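Local coordinates for nitrogen regulatory protein P-II (Thiomonas intermedia, PDB 5DS7) that probably regulates target enzymes as a PII-family signalling protein and binds adenine nucleotides in clefts between the subunits of its trimer, at residues B[15-20]-B[61-66]; B[8-13]-B[95-100]. All coordinates share one frame; numbering follows the deposited sequence.

Interaction 1 (B[15-20]-B[61-66]). With AMP (adenosine monophosphate), chain G.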
ATOM      1  N   ILE B  15      -2.110  -8.042  -6.431  1.00 17.61           N
ATOM      2  CA  ILE B  15      -1.240  -9.006  -5.772  1.00 18.75           C
ATOM      3  C   ILE B  15      -1.363 -10.332  -6.481  1.00 19.57           C
ATOM      4  O   ILE B  15      -2.467 -10.841  -6.619  1.00 19.30           O
ATOM      5  CB  ILE B  15      -1.619  -9.126  -4.284  1.00 18.68           C
ATOM      6  CG1 ILE B  15      -1.489  -7.749  -3.618  1.00 17.55           C
ATOM      7  CG2 ILE B  15      -0.761 -10.156  -3.573  1.00 20.15           C
ATOM      8  CD1 ILE B  15      -2.142  -7.680  -2.257  1.00 17.49           C
ATOM      9  N   LEU B  16      -0.248 -10.869  -6.972  1.00 19.02           N
ATOM     10  CA  LEU B  16      -0.264 -12.135  -7.700  1.00 19.63           C
ATOM     11  C   LEU B  16       1.145 -12.743  -7.747  1.00 20.75           C
ATOM     12  O   LEU B  16       2.119 -12.093  -7.372  1.00 21.07           O
ATOM     13  CB  LEU B  16      -0.820 -11.934  -9.116  1.00 18.98           C
ATOM     14  CG  LEU B  16       0.100 -11.288 -10.152  1.00 18.98           C
ATOM     15  CD1 LEU B  16      -0.675 -11.036 -11.430  1.00 18.36           C
ATOM     16  CD2 LEU B  16       0.732  -9.995  -9.639  1.00 18.73           C
ATOM     17  N   GLU B  17       1.242 -14.000  -8.165  1.00 24.22           N
ATOM     18  CA  GLU B  17       2.535 -14.681  -8.247  1.00 25.09           C
ATOM     19  C   GLU B  17       3.429 -14.018  -9.291  1.00 24.90           C
ATOM     20  O   GLU B  17       2.961 -13.618 -10.360  1.00 24.28           O
ATOM     21  CB  GLU B  17       2.330 -16.169  -8.573  1.00 25.51           C
ATOM     22  CG  GLU B  17       1.636 -16.964  -7.475  1.00 25.79           C
ATOM     23  CD  GLU B  17       1.032 -18.284  -7.994  1.00 25.98           C
ATOM     24  OE1 GLU B  17       0.020 -18.227  -8.725  1.00 25.42           O
ATOM     25  OE2 GLU B  17       1.577 -19.359  -7.687  1.00 26.68           O
ATOM     26  N   GLY B  18       4.715 -13.903  -8.977  1.00 22.90           N
ATOM     27  CA  GLY B  18       5.666 -13.194  -9.811  1.00 22.63           C
ATOM     28  C   GLY B  18       5.836 -13.728 -11.219  1.00 22.53           C
ATOM     29  O   GLY B  18       6.259 -12.985 -12.106  1.00 22.14           O
ATOM     30  N   ALA B  19       5.510 -15.003 -11.434  1.00 22.32           N
ATOM     31  CA  ALA B  19       5.634 -15.601 -12.770  1.00 23.90           C
ATOM     32  C   ALA B  19       4.676 -14.969 -13.760  1.00 23.70           C
ATOM     33  O   ALA B  19       4.946 -14.937 -14.969  1.00 24.89           O
ATOM     34  CB  ALA B  19       5.410 -17.090 -12.702  1.00 25.15           C
ATOM     35  N   HIS B  20       3.564 -14.440 -13.254  1.00 23.23           N
ATOM     36  CA  HIS B  20       2.625 -13.736 -14.121  1.00 22.51           C
ATOM     37  C   HIS B  20       2.829 -12.216 -14.194  1.00 21.94           C
ATOM     38  O   HIS B  20       1.920 -11.493 -14.603  1.00 21.30           O
ATOM     39  CB  HIS B  20       1.200 -14.029 -13.668  1.00 22.19           C
ATOM     40  CG  HIS B  20       0.888 -15.490 -13.598  1.00 22.99           C
ATOM     41  ND1 HIS B  20       0.770 -16.278 -14.724  1.00 24.71           N
ATOM     42  CD2 HIS B  20       0.668 -16.309 -12.541  1.00 23.15           C
ATOM     43  CE1 HIS B  20       0.481 -17.517 -14.366  1.00 25.55           C
ATOM     44  NE2 HIS B  20       0.414 -17.564 -13.047  1.00 24.45           N
ATOM     45  N   ASP B  61       9.647 -15.794  -8.886  1.00 28.43           N
ATOM     46  CA  ASP B  61       8.421 -16.573  -8.688  1.00 28.74           C
ATOM     47  C   ASP B  61       7.630 -16.158  -7.462  1.00 28.75           C
ATOM     48  O   ASP B  61       6.479 -16.550  -7.305  1.00 28.82           O
ATOM     49  CB  ASP B  61       8.741 -18.060  -8.565  1.00 29.45           C
ATOM     50  CG  ASP B  61       9.122 -18.680  -9.882  1.00 29.54           C
ATOM     51  OD1 ASP B  61       8.964 -18.011 -10.924  1.00 29.05           O
ATOM     52  OD2 ASP B  61       9.576 -19.839  -9.871  1.00 30.14           O
ATOM     53  N   ALA B  62       8.238 -15.391  -6.570  1.00 22.62           N
ATOM     54  CA  ALA B  62       7.529 -15.028  -5.344  1.00 22.53           C
ATOM     55  C   ALA B  62       6.378 -14.074  -5.652  1.00 22.07           C
ATOM     56  O   ALA B  62       6.394 -13.399  -6.678  1.00 21.69           O
ATOM     57  CB  ALA B  62       8.477 -14.391  -4.350  1.00 22.15           C
ATOM     58  N   LEU B  63       5.411 -14.001  -4.747  1.00 22.42           N
ATOM     59  CA  LEU B  63       4.346 -13.012  -4.828  1.00 21.93           C
ATOM     60  C   LEU B  63       4.856 -11.578  -4.992  1.00 21.40           C
ATOM     61  O   LEU B  63       5.849 -11.191  -4.371  1.00 21.20           O
ATOM     62  CB  LEU B  63       3.457 -13.055  -3.580  1.00 22.00           C
ATOM     63  CG  LEU B  63       2.331 -14.068  -3.435  1.00 22.00           C
ATOM     64  CD1 LEU B  63       1.556 -13.723  -2.180  1.00 21.81           C
ATOM     65  CD2 LEU B  63       1.420 -14.146  -4.662  1.00 21.37           C
ATOM     66  N   ILE B  64       4.134 -10.786  -5.783  1.00 18.56           N
ATOM     67  CA  ILE B  64       4.427  -9.360  -5.928  1.00 17.88           C
ATOM     68  C   ILE B  64       3.150  -8.534  -5.755  1.00 17.06           C
ATOM     69  O   ILE B  64       2.046  -9.062  -5.824  1.00 16.49           O
ATOM     70  CB  ILE B  64       5.075  -9.036  -7.306  1.00 17.46           C
ATOM     71  CG1 ILE B  64       4.084  -9.288  -8.443  1.00 17.07           C
ATOM     72  CG2 ILE B  64       6.335  -9.865  -7.516  1.00 18.07           C
ATOM     73  CD1 ILE B  64       4.601  -8.856  -9.820  1.00 16.92           C
ATOM     74  N   MET B  65       3.317  -7.245  -5.566  1.00 26.75           N
ATOM     75  CA  MET B  65       2.187  -6.370  -5.512  1.00 24.69           C
ATOM     76  C   MET B  65       2.495  -5.239  -6.472  1.00 24.39           C
ATOM     77  O   MET B  65       3.451  -4.514  -6.288  1.00 24.90           O
ATOM     78  CB  MET B  65       1.909  -5.842  -4.104  1.00 23.34           C
ATOM     79  CG  MET B  65       0.963  -4.652  -4.050  1.00 21.75           C
ATOM     80  SD  MET B  65       0.391  -4.120  -2.421  1.00 20.94           S
ATOM     81  CE  MET B  65       1.902  -3.601  -1.641  1.00 21.27           C
ATOM     82  N   ILE B  66       1.678  -5.101  -7.497  1.00 20.25           N
ATOM     83  CA  ILE B  66       1.802  -3.991  -8.431  1.00 19.96           C
ATOM     84  C   ILE B  66       0.875  -2.846  -8.020  1.00 18.90           C
ATOM     85  O   ILE B  66      -0.353  -3.011  -7.896  1.00 18.24           O
ATOM     86  CB  ILE B  66       1.487  -4.449  -9.877  1.00 20.22           C
ATOM     87  CG1 ILE B  66       2.449  -5.561 -10.302  1.00 21.24           C
ATOM     88  CG2 ILE B  66       1.546  -3.274 -10.857  1.00 20.17           C
ATOM     89  CD1 ILE B  66       1.945  -6.352 -11.522  1.00 21.42           C
TER
HETATM   90  P   AMP G 201      -5.744 -16.529  -3.151  1.00 25.52           P
HETATM   91  O1P AMP G 201      -6.071 -16.061  -4.547  1.00 24.88           O
HETATM   92  O2P AMP G 201      -6.932 -16.579  -2.223  1.00 25.52           O
HETATM   93  O3P AMP G 201      -4.792 -17.693  -3.135  1.00 26.38           O
HETATM   94  O5' AMP G 201      -4.849 -15.340  -2.594  1.00 25.27           O
HETATM   95  C5' AMP G 201      -3.496 -15.226  -3.001  1.00 25.60           C
HETATM   96  C4' AMP G 201      -2.789 -14.104  -2.287  1.00 25.48           C
HETATM   97  O4' AMP G 201      -3.586 -12.894  -2.312  1.00 24.39           O
HETATM   98  C3' AMP G 201      -2.534 -14.349  -0.816  1.00 26.11           C
HETATM   99  O3' AMP G 201      -1.388 -15.152  -0.612  1.00 27.05           O
HETATM  100  C2' AMP G 201      -2.388 -12.942  -0.265  1.00 25.59           C
HETATM  101  O2' AMP G 201      -1.092 -12.456  -0.520  1.00 25.93           O
HETATM  102  C1' AMP G 201      -3.388 -12.164  -1.121  1.00 24.37           C
HETATM  103  N9  AMP G 201      -4.688 -12.021  -0.436  1.00 24.09           N
HETATM  104  C8  AMP G 201      -5.734 -12.870  -0.504  1.00 24.30           C
HETATM  105  N7  AMP G 201      -6.764 -12.447   0.272  1.00 24.19           N
HETATM  106  C5  AMP G 201      -6.364 -11.321   0.866  1.00 23.90           C
HETATM  107  C6  AMP G 201      -6.958 -10.370   1.815  1.00 23.80           C
HETATM  108  N6  AMP G 201      -8.212 -10.571   2.276  1.00 24.03           N
HETATM  109  N1  AMP G 201      -6.209  -9.316   2.203  1.00 23.56           N
HETATM  110  C2  AMP G 201      -4.963  -9.119   1.734  1.00 23.42           C
HETATM  111  N3  AMP G 201      -4.361  -9.944   0.866  1.00 23.53           N
HETATM  112  C4  AMP G 201      -5.002 -11.040   0.407  1.00 23.79           C
HETATM  113  O   HOH W   1       5.478 -16.977  -9.537  1.00 35.15           O
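In the ferredoxin-like (beta-alpha-beta-beta-alpha-beta) fold of PII proteins, the end of strand 7-17 pairs antiparallel with the start of strand 63-70, and L16 and I64 form the hydrogen-bonded pair at its heart. I64 N meets L16 O at 2.9 Å in a nearly straight bond (171°), while L16 N returns a bond of 3.1 Å to I64 O. Beyond the strand end, G18 N makes a weak bond to A62 O. On the face turned to helix 21-31, L16 and I64 run alongside each other, L16 CD2 3.6 Å from I64 CG1; the first torsions of 76° and 66° put L16 CG and I64 CG1 between backbone N and carbonyl carbon, and A24 and K21 cover them. The I15 and M65 face turns to the second subunit, whose T37 lies against I15 and also hydrogen-bonds AMP. I15 sends CG1 across the chain of M65, 3.9 Å from M65 CB, and turns CG2 toward AMP O2'. With an alanine here both branches would go, which would probably take an apolar neighbour from M65 CB and open a gap beside the ribose. L63 splits its methyls: CD2 lies 3.4 Å from L16 C, and CD1 touches AMP O2' at 3.4 Å.

Interaction 2 (B[8-13]-B[95-100]); sequences PLKKLE and VHDIQV
K11 of strand 7-17 and H96 of strand 92-100 form an antiparallel hydrogen-bonded pair in the ferredoxin-like sheet, joined by K11 N to H96 O and H96 N to K11 O, each 2.9 Å long. Their side chains run alongside each other, and K11 CE sits over one face of the H96 imidazole in a CH-pi contact, 4.3 Å from the ring centroid. H96 ND1 adds a weak bond to K11 O, which thus takes two donors from one residue. K11 CG is anti to the backbone N (chi1 -171°), and a bend at chi3 carries NZ to the anti lone pair of E13 OE1, 2.9 Å away. I98 packs both CG2 and CD1 on K11 CB. On the reverse face K10, bent at chi2, brings NZ to D97 OD1 as a salt bridge whose modelled length is doubtfully short, while L12 CD2 lies 3.8 Å from V95 CG2. Farther out, E13 OE2 and H96 NE2 both meet K11 NZ of the second subunit, and K11 NZ makes the same two bonds to the third. Lysine, glutamate and histidine thus form a buried polar ring through the trimer, where the carboxylates would offset the lysine charges and each imidazole is likely to be neutral.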
ATOM      1  N   PRO B   8      -8.511  14.007  -8.023  1.00 27.73           N
ATOM      2  CA  PRO B   8      -8.807  12.604  -7.718  1.00 26.97           C
ATOM      3  C   PRO B   8      -8.230  11.657  -8.753  1.00 26.42           C
ATOM      4  O   PRO B   8      -8.121  12.005  -9.912  1.00 26.56           O
ATOM      5  CB  PRO B   8     -10.336  12.552  -7.741  1.00 26.89           C
ATOM      6  CG  PRO B   8     -10.716  13.652  -8.625  1.00 27.52           C
ATOM      7  CD  PRO B   8      -9.727  14.735  -8.420  1.00 28.13           C
ATOM      8  N   LEU B   9      -7.800  10.477  -8.483  1.00 25.28           N
ATOM      9  CA  LEU B   9      -7.557   9.277  -9.261  1.00 24.50           C
ATOM     10  C   LEU B   9      -7.922   8.109  -8.357  1.00 23.73           C
ATOM     11  O   LEU B   9      -8.253   8.306  -7.176  1.00 23.88           O
ATOM     12  CB  LEU B   9      -6.100   9.152  -9.703  1.00 24.51           C
ATOM     13  CG  LEU B   9      -5.372  10.091 -10.663  1.00 25.00           C
ATOM     14  CD1 LEU B   9      -3.881   9.688 -10.712  1.00 24.82           C
ATOM     15  CD2 LEU B   9      -5.978  10.100 -12.056  1.00 24.80           C
ATOM     16  N   LYS B  10      -7.603   6.982  -9.158  1.00 25.34           N
ATOM     17  CA  LYS B  10      -7.691   5.681  -8.507  1.00 24.41           C
ATOM     18  C   LYS B  10      -6.292   5.069  -8.366  1.00 23.85           C
ATOM     19  O   LYS B  10      -5.377   5.372  -9.124  1.00 24.07           O
ATOM     20  CB  LYS B  10      -8.601   4.758  -9.296  1.00 23.84           C
ATOM     21  CG  LYS B  10     -10.015   5.276  -9.453  1.00 24.32           C
ATOM     22  CD  LYS B  10     -10.824   5.067  -8.192  1.00 24.32           C
ATOM     23  CE  LYS B  10     -12.038   5.985  -8.192  1.00 25.03           C
ATOM     24  NZ  LYS B  10     -13.009   5.637  -7.139  1.00 25.01           N
ATOM     25  N   LYS B  11      -6.120   4.206  -7.388  1.00 24.74           N
ATOM     26  CA  LYS B  11      -4.868   3.506  -7.253  1.00 23.95           C
ATOM     27  C   LYS B  11      -5.198   2.024  -7.072  1.00 22.85           C
ATOM     28  O   LYS B  11      -5.951   1.648  -6.176  1.00 22.75           O
ATOM     29  CB  LYS B  11      -4.053   4.054  -6.085  1.00 24.28           C
ATOM     30  CG  LYS B  11      -2.617   3.515  -6.012  1.00 23.43           C
ATOM     31  CD  LYS B  11      -2.020   3.677  -4.622  1.00 23.29           C
ATOM     32  CE  LYS B  11      -2.498   2.574  -3.709  1.00 22.44           C
ATOM     33  NZ  LYS B  11      -1.780   2.589  -2.403  1.00 22.28           N
ATOM     34  N   LEU B  12      -4.672   1.187  -7.956  1.00 22.55           N
ATOM     35  CA  LEU B  12      -4.862  -0.250  -7.810  1.00 21.91           C
ATOM     36  C   LEU B  12      -3.712  -0.894  -7.061  1.00 21.33           C
ATOM     37  O   LEU B  12      -2.561  -0.508  -7.258  1.00 21.38           O
ATOM     38  CB  LEU B  12      -4.985  -0.902  -9.172  1.00 22.13           C
ATOM     39  CG  LEU B  12      -6.029  -0.341 -10.131  1.00 22.71           C
ATOM     40  CD1 LEU B  12      -5.973  -1.172 -11.377  1.00 22.76           C
ATOM     41  CD2 LEU B  12      -7.384  -0.446  -9.511  1.00 22.81           C
ATOM     42  N   GLU B  13      -4.020  -1.863  -6.198  1.00 25.87           N
ATOM     43  CA  GLU B  13      -3.002  -2.768  -5.665  1.00 25.65           C
ATOM     44  C   GLU B  13      -3.317  -4.160  -6.185  1.00 26.02           C
ATOM     45  O   GLU B  13      -4.378  -4.713  -5.903  1.00 26.22           O
ATOM     46  CB  GLU B  13      -2.960  -2.738  -4.134  1.00 25.55           C
ATOM     47  CG  GLU B  13      -2.467  -1.399  -3.601  1.00 25.50           C
ATOM     48  CD  GLU B  13      -2.476  -1.289  -2.076  1.00 25.87           C
ATOM     49  OE1 GLU B  13      -2.093  -0.218  -1.556  1.00 26.15           O
ATOM     50  OE2 GLU B  13      -2.859  -2.265  -1.395  1.00 26.23           O
ATOM     51  N   VAL B  95      -9.115  -1.573  -5.203  1.00 19.49           N
ATOM     52  CA  VAL B  95      -9.223  -0.226  -5.782  1.00 19.84           C
ATOM     53  C   VAL B  95      -9.301   0.850  -4.668  1.00 20.35           C
ATOM     54  O   VAL B  95     -10.150   0.771  -3.757  1.00 20.75           O
ATOM     55  CB  VAL B  95     -10.468  -0.123  -6.716  1.00 20.29           C
ATOM     56  CG1 VAL B  95     -10.463   1.198  -7.540  1.00 20.73           C
ATOM     57  CG2 VAL B  95     -10.546  -1.337  -7.645  1.00 19.97           C
ATOM     58  N   HIS B  96      -8.388   1.819  -4.707  1.00 21.60           N
ATOM     59  CA  HIS B  96      -8.380   2.939  -3.755  1.00 22.35           C
ATOM     60  C   HIS B  96      -8.739   4.244  -4.432  1.00 23.19           C
ATOM     61  O   HIS B  96      -8.440   4.432  -5.616  1.00 23.20           O
ATOM     62  CB  HIS B  96      -7.001   3.154  -3.101  1.00 22.24           C
ATOM     63  CG  HIS B  96      -6.470   1.977  -2.342  1.00 21.53           C
ATOM     64  ND1 HIS B  96      -6.178   0.771  -2.946  1.00 20.62           N
ATOM     65  CD2 HIS B  96      -6.138   1.836  -1.038  1.00 21.72           C
ATOM     66  CE1 HIS B  96      -5.718  -0.075  -2.038  1.00 20.40           C
ATOM     67  NE2 HIS B  96      -5.672   0.552  -0.876  1.00 21.11           N
ATOM     68  N   ASP B  97      -9.342   5.157  -3.670  1.00 26.22           N
ATOM     69  CA  ASP B  97      -9.410   6.563  -4.048  1.00 27.10           C
ATOM     70  C   ASP B  97      -8.143   7.243  -3.575  1.00 27.48           C
ATOM     71  O   ASP B  97      -7.755   7.056  -2.425  1.00 27.27           O
ATOM     72  CB  ASP B  97     -10.601   7.276  -3.406  1.00 27.62           C
ATOM     73  CG  ASP B  97     -11.914   6.910  -4.027  1.00 27.53           C
ATOM     74  OD1 ASP B  97     -11.951   6.629  -5.238  1.00 27.34           O
ATOM     75  OD2 ASP B  97     -12.923   6.909  -3.293  1.00 27.67           O
ATOM     76  N   ILE B  98      -7.489   8.021  -4.431  1.00 19.64           N
ATOM     77  CA  ILE B  98      -6.362   8.835  -3.963  1.00 20.20           C
ATOM     78  C   ILE B  98      -6.449  10.240  -4.532  1.00 21.11           C
ATOM     79  O   ILE B  98      -7.314  10.532  -5.352  1.00 21.27           O
ATOM     80  CB  ILE B  98      -4.990   8.249  -4.360  1.00 20.05           C
ATOM     81  CG1 ILE B  98      -4.881   8.095  -5.873  1.00 20.14           C
ATOM     82  CG2 ILE B  98      -4.741   6.917  -3.687  1.00 18.95           C
ATOM     83  CD1 ILE B  98      -3.476   7.824  -6.317  1.00 20.32           C
ATOM     84  N   GLN B  99      -5.548  11.107  -4.088  1.00 29.07           N
ATOM     85  CA  GLN B  99      -5.390  12.410  -4.714  1.00 29.75           C
ATOM     86  C   GLN B  99      -3.947  12.580  -5.140  1.00 29.88           C
ATOM     87  O   GLN B  99      -3.028  12.046  -4.501  1.00 29.51           O
ATOM     88  CB  GLN B  99      -5.791  13.540  -3.764  1.00 29.98           C
ATOM     89  CG  GLN B  99      -7.236  13.502  -3.295  1.00 29.92           C
ATOM     90  CD  GLN B  99      -7.510  14.584  -2.271  1.00 30.08           C
ATOM     91  OE1 GLN B  99      -7.091  14.486  -1.113  1.00 29.69           O
ATOM     92  NE2 GLN B  99      -8.199  15.637  -2.698  1.00 30.66           N
ATOM     93  N   VAL B 100      -3.750  13.325  -6.222  1.00 21.04           N
ATOM     94  CA  VAL B 100      -2.425  13.637  -6.714  1.00 21.09           C
ATOM     95  C   VAL B 100      -2.364  15.101  -7.136  1.00 21.49           C
ATOM     96  O   VAL B 100      -3.385  15.714  -7.419  1.00 21.80           O
ATOM     97  CB  VAL B 100      -2.030  12.758  -7.908  1.00 20.91           C
ATOM     98  CG1 VAL B 100      -2.157  11.279  -7.548  1.00 20.52           C
ATOM     99  CG2 VAL B 100      -2.913  13.087  -9.138  1.00 20.96           C
TER
HETATM  100  O   HOH W   2     -10.529   9.071  -6.265  1.00 35.21           O

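Overall arrangement
The chain enters through strand 7-17, the element common to both contacts: its first half joins interaction 2 and its last residues interaction 1. After helix 21-31, strand 36-39 and the long excursion with strands 43-45 and 50-52, segment 61-66 returns to close the inner loop. Helix 75-88 follows, and only strand 92-100 closes the outer one, so interaction 1 is nested within interaction 2. Strand 7-17 is therefore flanked by both neighbours, 63-70 and 92-100, in one antiparallel sheet. The contact centres lie 21 Å apart on opposite sides of the chain's centre, yet M65 SD packs on E13 OE2, and both contacts touch the second subunit.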